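Local coordinates for AB hydrolase-1 domain-containing protein (Streptococcus mutans, PDB 4L9A) that is probably a carboxylesterase of the alpha/beta hydrolase fold, inferred to hydrolyse ester bonds, at residues G31-C36 / D76-G81. Numbering follows the deposited sequence.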
loop_
_atom_site.group_PDB
_atom_site.type_symbol
_atom_site.label_atom_id
_atom_site.label_comp_id
_atom_site.label_asym_id
_atom_site.label_seq_id
_atom_site.Cartn_x
_atom_site.Cartn_y
_atom_site.Cartn_z
ATOM N N GLY A 31 -7.794 -10.511 -14.876
ATOM C CA GLY A 31 -6.654 -11.233 -15.418
ATOM C C GLY A 31 -5.707 -11.579 -14.282
ATOM O O GLY A 31 -6.026 -11.342 -13.113
ATOM N N PRO A 32 -4.544 -12.146 -14.613
ATOM C CA PRO A 32 -3.677 -12.655 -13.552
ATOM C C PRO A 32 -3.100 -11.544 -12.700
ATOM O O PRO A 32 -2.802 -10.442 -13.190
ATOM C CB PRO A 32 -2.563 -13.387 -14.321
ATOM C CG PRO A 32 -3.218 -13.772 -15.651
ATOM C CD PRO A 32 -4.110 -12.591 -15.957
ATOM N N ILE A 33 -2.961 -11.829 -11.413
ATOM C CA ILE A 33 -2.398 -10.842 -10.489
ATOM C C ILE A 33 -1.228 -11.492 -9.764
ATOM O O ILE A 33 -1.360 -12.575 -9.227
ATOM C CB ILE A 33 -3.450 -10.358 -9.488
ATOM C CG1 ILE A 33 -4.600 -9.671 -10.231
ATOM C CG2 ILE A 33 -2.827 -9.392 -8.447
ATOM C CD1 ILE A 33 -4.217 -8.283 -10.848
ATOM N N TYR A 34 -0.083 -10.825 -9.761
ATOM C CA TYR A 34 1.096 -11.327 -9.071
ATOM C C TYR A 34 0.992 -11.207 -7.549
ATOM O O TYR A 34 0.712 -10.128 -6.996
ATOM C CB TYR A 34 2.320 -10.575 -9.567
ATOM C CG TYR A 34 3.644 -11.002 -8.970
ATOM C CD1 TYR A 34 4.352 -12.073 -9.510
ATOM C CD2 TYR A 34 4.213 -10.298 -7.907
ATOM C CE1 TYR A 34 5.571 -12.452 -8.995
ATOM C CE2 TYR A 34 5.447 -10.666 -7.385
ATOM C CZ TYR A 34 6.117 -11.747 -7.935
ATOM O OH TYR A 34 7.337 -12.131 -7.432
ATOM N N THR A 35 1.224 -12.324 -6.876
ATOM C CA THR A 35 1.214 -12.361 -5.420
ATOM C C THR A 35 2.450 -13.058 -4.882
ATOM O O THR A 35 3.059 -13.881 -5.574
ATOM C CB THR A 35 -0.007 -13.127 -4.878
ATOM O OG1 THR A 35 0.092 -14.502 -5.248
ATOM C CG2 THR A 35 -1.316 -12.553 -5.426
ATOM N N CYS A 36 2.804 -12.728 -3.641
ATOM C CA CYS A 36 3.808 -13.462 -2.885
ATOM C C CYS A 36 3.182 -13.831 -1.557
ATOM O O CYS A 36 2.526 -13.002 -0.929
ATOM C CB CYS A 36 5.054 -12.615 -2.650
ATOM S SG CYS A 36 5.858 -12.075 -4.157
ATOM N N ASP A 76 0.489 -7.235 -6.203
ATOM C CA ASP A 76 0.870 -6.184 -7.151
ATOM C C ASP A 76 -0.343 -5.735 -7.974
ATOM O O ASP A 76 -1.001 -6.550 -8.607
ATOM C CB ASP A 76 1.974 -6.662 -8.105
ATOM C CG ASP A 76 3.317 -6.859 -7.410
ATOM O OD1 ASP A 76 3.349 -6.861 -6.152
ATOM O OD2 ASP A 76 4.336 -7.038 -8.119
ATOM N N ALA A 77 -0.633 -4.434 -7.977
ATOM C CA ALA A 77 -1.727 -3.915 -8.797
ATOM C C ALA A 77 -1.389 -4.054 -10.281
ATOM O O ALA A 77 -0.219 -4.154 -10.655
ATOM C CB ALA A 77 -2.015 -2.435 -8.445
ATOM N N PRO A 78 -2.414 -4.069 -11.137
ATOM C CA PRO A 78 -2.134 -4.046 -12.576
ATOM C C PRO A 78 -1.149 -2.928 -12.899
ATOM O O PRO A 78 -1.130 -1.894 -12.209
ATOM C CB PRO A 78 -3.508 -3.738 -13.186
ATOM C CG PRO A 78 -4.469 -4.340 -12.214
ATOM C CD PRO A 78 -3.859 -4.102 -10.854
ATOM N N ASN A 79 -0.340 -3.130 -13.934
ATOM C CA ASN A 79 0.621 -2.116 -14.365
ATOM C C ASN A 79 1.668 -1.735 -13.316
ATOM O O ASN A 79 2.237 -0.631 -13.349
ATOM C CB ASN A 79 -0.103 -0.855 -14.833
ATOM C CG ASN A 79 -0.986 -1.108 -16.038
ATOM O OD1 ASN A 79 -0.614 -1.839 -16.963
ATOM N ND2 ASN A 79 -2.165 -0.493 -16.039
ATOM N N SER A 80 1.922 -2.637 -12.382
ATOM C CA SER A 80 2.980 -2.410 -11.410
ATOM C C SER A 80 3.724 -3.689 -11.094
ATOM O O SER A 80 3.157 -4.781 -11.174
ATOM C CB SER A 80 2.401 -1.840 -10.113
ATOM O OG SER A 80 1.848 -2.879 -9.336
ATOM N N GLY A 81 4.986 -3.555 -10.708
ATOM C CA GLY A 81 5.740 -4.706 -10.266
ATOM C C GLY A 81 5.679 -5.806 -11.311
ATOM O O GLY A 81 5.932 -5.557 -12.485
#
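D76, directly after strand 71-75, pairs with its antiparallel neighbour: its backbone N donates to Y34 O at 3.0 Å in a nearly straight bond (172°), the one backbone hydrogen bond between 31-36 and 76-81. S83 OG hydrogen-bonds to both D76 O and Y34 N, bridging the two segments.

Beside this bond, the side chains of Y34 and D76 run alongside each other in the same direction. With CG anti to the backbone N (chi1 -179°), the tyrosine ring lies next to the carboxylate, the two planes 47° apart. Y34 CD2 comes 3.3 Å from D76 OD2, which approaches the ring obliquely. Three further bonds hold the carboxylate: OD2 with S54 OG and Y82 N, OD1 with T55 N.

The I33 CG2 methyl makes a van der Waals contact with D76 O at 3.4 Å. The apolar contact is that of I33 CD1 with P78 CG at 4.2 Å; W96 of helix 93-106 touches both residues. P78 belongs to a type II turn, A77 to S80, in which S80 OG donates to A77 O (2.8 Å).

The strand order, 1-2-4-3-5-6-7-8, is that of the alpha/beta hydrolase fold: the antiparallel second strand, 33-38, lies beside the fourth, 71-75, whose following loop leads on to helix 93-106.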